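Restriction endonuclease S subunits (Thermoanaerobacter tengcongensis, PDB 3OKG) probably recognises the target DNA sequence as the specificity subunit of a type I restriction-modification methyltransferase, which is composed of M and S polypeptides. Local coordinates at residues A[126-130]-A[131-135]; A[325-328]-A[329-333]. All coordinates share one frame; numbering follows the deposited sequence.

Overall arrangement
Interaction 1 (126-135) and interaction 2 (325-333) sit in the two DNA specificity domains of the chain, one in each, on opposite sides of its centre. Their centres are about 59 Å apart and their nearest atoms about 42 Å, so neither touches the other. Interaction 1 is the loop-to-helix start of helix 130-137, after strand 118-121; interaction 2 lies within helix 324-333, which follows strand 313-318. Each also rests on a long helix: interaction 1 on helix 174-216, interaction 2 on helix 365-388. Both are thus consistent with packing of a recognition domain against the long helices, where coiled coil is predicted. No ligand or DNA marks a site beside either one.

Interaction 1. Residues A[126-130]-A[131-135]; sequences EFAEP and EFLFH
Glu131 turns its carboxylate back toward Glu129, and one water bridges the two acids, donating to Glu129 OE1 at 3.1 Å and to Glu131 OE2 at 2.9 Å. The carboxylate oxygens themselves, Glu129 OE1 and Glu131 OE2, stay 4.2 Å apart; the bridging water probably eases the repulsion between like charges, as does Arg178 of helix 174-216, which forms a salt bridge with Glu129 OE2. A bend at chi2 (74°) brings the Glu131 carboxylate back beside the Pro130 ring, where OE2 lies 3.8 Å from Pro130 CB. Next along the chain, Phe132 sets its CB against Glu129 CB at 4.0 Å, while its ring, with CG anti to the backbone N (chi1 -174°), heads away from Glu129 and meets Phe408 with the ring planes at about 90°.

Here the loop after strand 118-121 becomes helix 130-137: Glu129 is the N-cap residue and Pro130, which has no N-H to give, opens the first turn. Glu129 also ties this start to helix 174-216 through its backbone, since its N is hydrogen-bonded to Gln177 OE1.

Leu133 closes the first full turn. Its N donates to Glu129 O at 3.0 Å. Its isobutyl group lies alongside Ala128, with CG and CD2 each 3.9 Å from Ala128 CB, an apolar touch across the helix start. Phe134 repeats the backbone pattern one step on, its N bonded to Pro130 O at 2.9 Å, and its CD2 sits over the centre of one face of the His135 ring. His135 in turn hydrogen-bonds through NE2 to Glu185 of helix 174-216.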
loop_
_atom_site.group_PDB
_atom_site.type_symbol
_atom_site.label_atom_id
_atom_site.label_comp_id
_atom_site.label_asym_id
_atom_site.label_seq_id
_atom_site.Cartn_x
_atom_site.Cartn_y
_atom_site.Cartn_z
ATOM N N GLU A 126 25.689 30.374 -10.994
ATOM C CA GLU A 126 27.113 30.376 -10.681
ATOM C C GLU A 126 27.427 29.389 -9.554
ATOM O O GLU A 126 28.577 29.013 -9.376
ATOM C CB GLU A 126 27.596 31.788 -10.319
ATOM C CG GLU A 126 27.746 32.691 -11.540
ATOM C CD GLU A 126 29.087 32.469 -12.261
ATOM O OE1 GLU A 126 30.080 33.150 -11.913
ATOM O OE2 GLU A 126 29.147 31.615 -13.174
ATOM N N PHE A 127 26.416 28.975 -8.796
ATOM C CA PHE A 127 26.667 28.174 -7.572
ATOM C C PHE A 127 25.827 26.920 -7.493
ATOM O O PHE A 127 26.225 25.962 -6.845
ATOM C CB PHE A 127 26.364 28.965 -6.290
ATOM C CG PHE A 127 27.171 30.232 -6.140
ATOM C CD1 PHE A 127 28.558 30.194 -6.139
ATOM C CD2 PHE A 127 26.532 31.461 -5.994
ATOM C CE1 PHE A 127 29.298 31.364 -5.999
ATOM C CE2 PHE A 127 27.268 32.659 -5.843
ATOM C CZ PHE A 127 28.650 32.602 -5.856
ATOM N N ALA A 128 24.641 26.939 -8.099
ATOM C CA ALA A 128 23.715 25.824 -7.906
ATOM C C ALA A 128 22.950 25.516 -9.168
ATOM O O ALA A 128 22.512 26.430 -9.892
ATOM C CB ALA A 128 22.725 26.145 -6.748
ATOM N N GLU A 129 22.745 24.233 -9.407
ATOM C CA GLU A 129 21.888 23.757 -10.496
ATOM C C GLU A 129 20.432 23.682 -10.025
ATOM O O GLU A 129 20.174 23.151 -8.942
ATOM C CB GLU A 129 22.314 22.347 -10.880
ATOM C CG GLU A 129 23.715 22.291 -11.446
ATOM C CD GLU A 129 23.764 22.751 -12.889
ATOM O OE1 GLU A 129 22.727 22.672 -13.568
ATOM O OE2 GLU A 129 24.837 23.187 -13.331
ATOM N N PRO A 130 19.488 24.209 -10.825
ATOM C CA PRO A 130 18.064 24.138 -10.445
ATOM C C PRO A 130 17.617 22.720 -10.064
ATOM O O PRO A 130 16.905 22.552 -9.090
ATOM C CB PRO A 130 17.326 24.617 -11.717
ATOM C CG PRO A 130 18.308 25.613 -12.361
ATOM C CD PRO A 130 19.720 25.091 -11.994
ATOM N N GLU A 131 18.022 21.716 -10.830
ATOM C CA GLU A 131 17.556 20.355 -10.564
ATOM C C GLU A 131 18.117 19.851 -9.233
ATOM O O GLU A 131 17.471 19.040 -8.545
ATOM C CB GLU A 131 17.987 19.400 -11.692
ATOM C CG GLU A 131 17.234 19.594 -13.021
ATOM C CD GLU A 131 17.639 20.856 -13.820
ATOM O OE1 GLU A 131 16.909 21.163 -14.794
ATOM O OE2 GLU A 131 18.661 21.539 -13.503
ATOM N N PHE A 132 19.323 20.315 -8.908
ATOM C CA PHE A 132 19.935 19.949 -7.625
ATOM C C PHE A 132 19.148 20.594 -6.492
ATOM O O PHE A 132 18.795 19.932 -5.512
ATOM C CB PHE A 132 21.426 20.328 -7.581
ATOM C CG PHE A 132 22.129 19.831 -6.340
ATOM C CD1 PHE A 132 22.548 18.515 -6.252
ATOM C CD2 PHE A 132 22.338 20.677 -5.261
ATOM C CE1 PHE A 132 23.190 18.046 -5.107
ATOM C CE2 PHE A 132 22.979 20.224 -4.105
ATOM C CZ PHE A 132 23.406 18.908 -4.032
ATOM N N LEU A 133 18.846 21.886 -6.612
ATOM C CA LEU A 133 17.981 22.531 -5.602
ATOM C C LEU A 133 16.613 21.846 -5.445
ATOM O O LEU A 133 16.083 21.702 -4.332
ATOM C CB LEU A 133 17.803 24.040 -5.877
ATOM C CG LEU A 133 19.100 24.868 -5.887
ATOM C CD1 LEU A 133 18.751 26.346 -5.973
ATOM C CD2 LEU A 133 19.921 24.616 -4.591
ATOM N N PHE A 134 16.012 21.461 -6.566
ATOM C CA PHE A 134 14.712 20.791 -6.522
ATOM C C PHE A 134 14.814 19.552 -5.630
ATOM O O PHE A 134 14.048 19.383 -4.683
ATOM C CB PHE A 134 14.329 20.348 -7.945
ATOM C CG PHE A 134 13.187 19.365 -7.989
ATOM C CD1 PHE A 134 11.971 19.654 -7.368
ATOM C CD2 PHE A 134 13.321 18.157 -8.657
ATOM C CE1 PHE A 134 10.886 18.750 -7.429
ATOM C CE2 PHE A 134 12.237 17.239 -8.708
ATOM C CZ PHE A 134 11.029 17.555 -8.063
ATOM N N HIS A 135 15.755 18.669 -5.944
ATOM C CA HIS A 135 15.849 17.417 -5.173
ATOM C C HIS A 135 16.235 17.635 -3.722
ATOM O O HIS A 135 15.695 17.024 -2.816
ATOM C CB HIS A 135 16.816 16.447 -5.850
ATOM C CG HIS A 135 16.258 15.850 -7.090
ATOM N ND1 HIS A 135 15.210 14.960 -7.070
ATOM C CD2 HIS A 135 16.611 15.989 -8.395
ATOM C CE1 HIS A 135 14.922 14.589 -8.307
ATOM N NE2 HIS A 135 15.761 15.199 -9.130
HETATM O O HOH W 1 21.153 20.067 -13.332
#

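Interaction 2. Residues A[325-328]-A[329-333]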
loop_
_atom_site.group_PDB
_atom_site.type_symbol
_atom_site.label_atom_id
_atom_site.label_comp_id
_atom_site.label_asym_id
_atom_site.label_seq_id
_atom_site.Cartn_x
_atom_site.Cartn_y
_atom_site.Cartn_z
ATOM N N PHE A 325 -5.945 -30.363 4.058
ATOM C CA PHE A 325 -5.641 -29.279 3.130
ATOM C C PHE A 325 -6.091 -29.516 1.692
ATOM O O PHE A 325 -6.310 -28.554 0.946
ATOM C CB PHE A 325 -4.174 -28.892 3.246
ATOM C CG PHE A 325 -3.869 -28.211 4.561
ATOM C CD1 PHE A 325 -4.544 -27.050 4.907
ATOM C CD2 PHE A 325 -2.955 -28.744 5.452
ATOM C CE1 PHE A 325 -4.290 -26.406 6.129
ATOM C CE2 PHE A 325 -2.697 -28.115 6.666
ATOM C CZ PHE A 325 -3.377 -26.948 7.003
ATOM N N TRP A 326 -6.278 -30.784 1.319
ATOM C CA TRP A 326 -6.902 -31.094 0.002
ATOM C C TRP A 326 -8.342 -30.596 0.012
ATOM O O TRP A 326 -8.799 -29.903 -0.912
ATOM C CB TRP A 326 -6.857 -32.609 -0.265
ATOM C CG TRP A 326 -7.417 -33.047 -1.606
ATOM C CD1 TRP A 326 -8.604 -33.724 -1.828
ATOM C CD2 TRP A 326 -6.813 -32.867 -2.896
ATOM N NE1 TRP A 326 -8.765 -33.976 -3.180
ATOM C CE2 TRP A 326 -7.673 -33.475 -3.856
ATOM C CE3 TRP A 326 -5.610 -32.289 -3.336
ATOM C CZ2 TRP A 326 -7.391 -33.472 -5.220
ATOM C CZ3 TRP A 326 -5.328 -32.294 -4.703
ATOM C CH2 TRP A 326 -6.211 -32.886 -5.626
ATOM N N LEU A 327 -9.050 -30.948 1.085
ATOM C CA LEU A 327 -10.419 -30.490 1.301
ATOM C C LEU A 327 -10.514 -28.961 1.284
ATOM O O LEU A 327 -11.373 -28.385 0.620
ATOM C CB LEU A 327 -10.932 -31.001 2.655
ATOM C CG LEU A 327 -12.345 -30.555 3.036
ATOM C CD1 LEU A 327 -13.331 -30.909 1.926
ATOM C CD2 LEU A 327 -12.770 -31.187 4.358
ATOM N N LEU A 328 -9.621 -28.309 2.023
ATOM C CA LEU A 328 -9.630 -26.855 2.114
ATOM C C LEU A 328 -9.450 -26.177 0.755
ATOM O O LEU A 328 -10.179 -25.238 0.418
ATOM C CB LEU A 328 -8.529 -26.380 3.072
ATOM C CG LEU A 328 -8.710 -24.955 3.590
ATOM C CD1 LEU A 328 -10.055 -24.842 4.265
ATOM C CD2 LEU A 328 -7.587 -24.572 4.580
ATOM N N TYR A 329 -8.458 -26.609 -0.011
ATOM C CA TYR A 329 -8.274 -26.045 -1.349
ATOM C C TYR A 329 -9.506 -26.241 -2.220
ATOM O O TYR A 329 -9.885 -25.360 -2.992
ATOM C CB TYR A 329 -7.081 -26.673 -2.046
ATOM C CG TYR A 329 -5.791 -25.949 -1.757
ATOM C CD1 TYR A 329 -4.755 -26.588 -1.088
ATOM C CD2 TYR A 329 -5.620 -24.617 -2.138
ATOM C CE1 TYR A 329 -3.561 -25.929 -0.810
ATOM C CE2 TYR A 329 -4.433 -23.941 -1.857
ATOM C CZ TYR A 329 -3.421 -24.603 -1.190
ATOM O OH TYR A 329 -2.250 -23.948 -0.914
ATOM N N TYR A 330 -10.127 -27.412 -2.105
ATOM C CA TYR A 330 -11.294 -27.719 -2.947
ATOM C C TYR A 330 -12.453 -26.798 -2.597
ATOM O O TYR A 330 -13.063 -26.204 -3.477
ATOM C CB TYR A 330 -11.714 -29.170 -2.746
ATOM C CG TYR A 330 -12.749 -29.651 -3.750
ATOM C CD1 TYR A 330 -12.499 -29.599 -5.106
ATOM C CD2 TYR A 330 -13.969 -30.180 -3.319
ATOM C CE1 TYR A 330 -13.442 -30.049 -6.028
ATOM C CE2 TYR A 330 -14.911 -30.629 -4.227
ATOM C CZ TYR A 330 -14.646 -30.571 -5.566
ATOM O OH TYR A 330 -15.565 -31.016 -6.484
ATOM N N LEU A 331 -12.730 -26.660 -1.303
ATOM C CA LEU A 331 -13.813 -25.799 -0.836
ATOM C C LEU A 331 -13.597 -24.342 -1.226
ATOM O O LEU A 331 -14.547 -23.634 -1.557
ATOM C CB LEU A 331 -13.978 -25.893 0.684
ATOM C CG LEU A 331 -14.438 -27.232 1.266
ATOM C CD1 LEU A 331 -14.380 -27.162 2.787
ATOM C CD2 LEU A 331 -15.837 -27.648 0.791
ATOM N N HIS A 332 -12.348 -23.904 -1.194
ATOM C CA HIS A 332 -12.011 -22.540 -1.587
ATOM C C HIS A 332 -12.276 -22.365 -3.073
ATOM O O HIS A 332 -12.964 -21.430 -3.464
ATOM C CB HIS A 332 -10.558 -22.200 -1.236
ATOM C CG HIS A 332 -10.239 -20.738 -1.330
ATOM N ND1 HIS A 332 -9.312 -20.231 -2.218
ATOM C CD2 HIS A 332 -10.734 -19.671 -0.655
ATOM C CE1 HIS A 332 -9.243 -18.918 -2.079
ATOM N NE2 HIS A 332 -10.096 -18.553 -1.138
ATOM N N TYR A 333 -11.745 -23.278 -3.888
ATOM C CA TYR A 333 -12.004 -23.296 -5.323
ATOM C C TYR A 333 -13.498 -23.309 -5.659
ATOM O O TYR A 333 -13.914 -22.720 -6.647
ATOM C CB TYR A 333 -11.296 -24.491 -5.966
ATOM C CG TYR A 333 -11.675 -24.782 -7.399
ATOM C CD1 TYR A 333 -11.368 -23.890 -8.423
ATOM C CD2 TYR A 333 -12.309 -25.972 -7.733
ATOM C CE1 TYR A 333 -11.705 -24.173 -9.743
ATOM C CE2 TYR A 333 -12.650 -26.263 -9.036
ATOM C CZ TYR A 333 -12.353 -25.369 -10.039
ATOM O OH TYR A 333 -12.711 -25.691 -11.337
#
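Leu331 folds back over Leu327 one turn earlier, its CG 3.9 Å from Leu327 CD1 and its own CD1 4.0 Å from both CG and CD1 of Leu327, the two isobutyl groups meeting at a slant. Leu331 CG also comes to 3.3 Å from Leu327 O, the carbonyl that receives Leu331 N at 2.9 Å, so the branch point lies beside the bond that sets its turn. With an alanine here, Leu327 CD1 is likely to lose its apolar neighbour, and a gap would probably open toward Thr300 of strand 300-302, which the leucine also touches.

All this belongs to the regular i to i+4 pattern of helix 324-333, whose side chains touch strand 300-302 and helix 365-388 in the second specificity domain. In the same pattern, Tyr329 N donates a backbone hydrogen bond to Phe325 O at 3.1 Å. The Tyr329 ring approaches the same oxygen obliquely, CD1 3.2 Å from Phe325 O, and its hydroxyl goes on to a hydrogen bond with Asp376 of helix 365-388. Tyr330 has CG anti to the backbone N (chi1 -170°), which carries its ring away from Leu327 to an edge-to-face meeting with Phe217, where its OH hydrogen-bonds Phe359 O of strand 359-362.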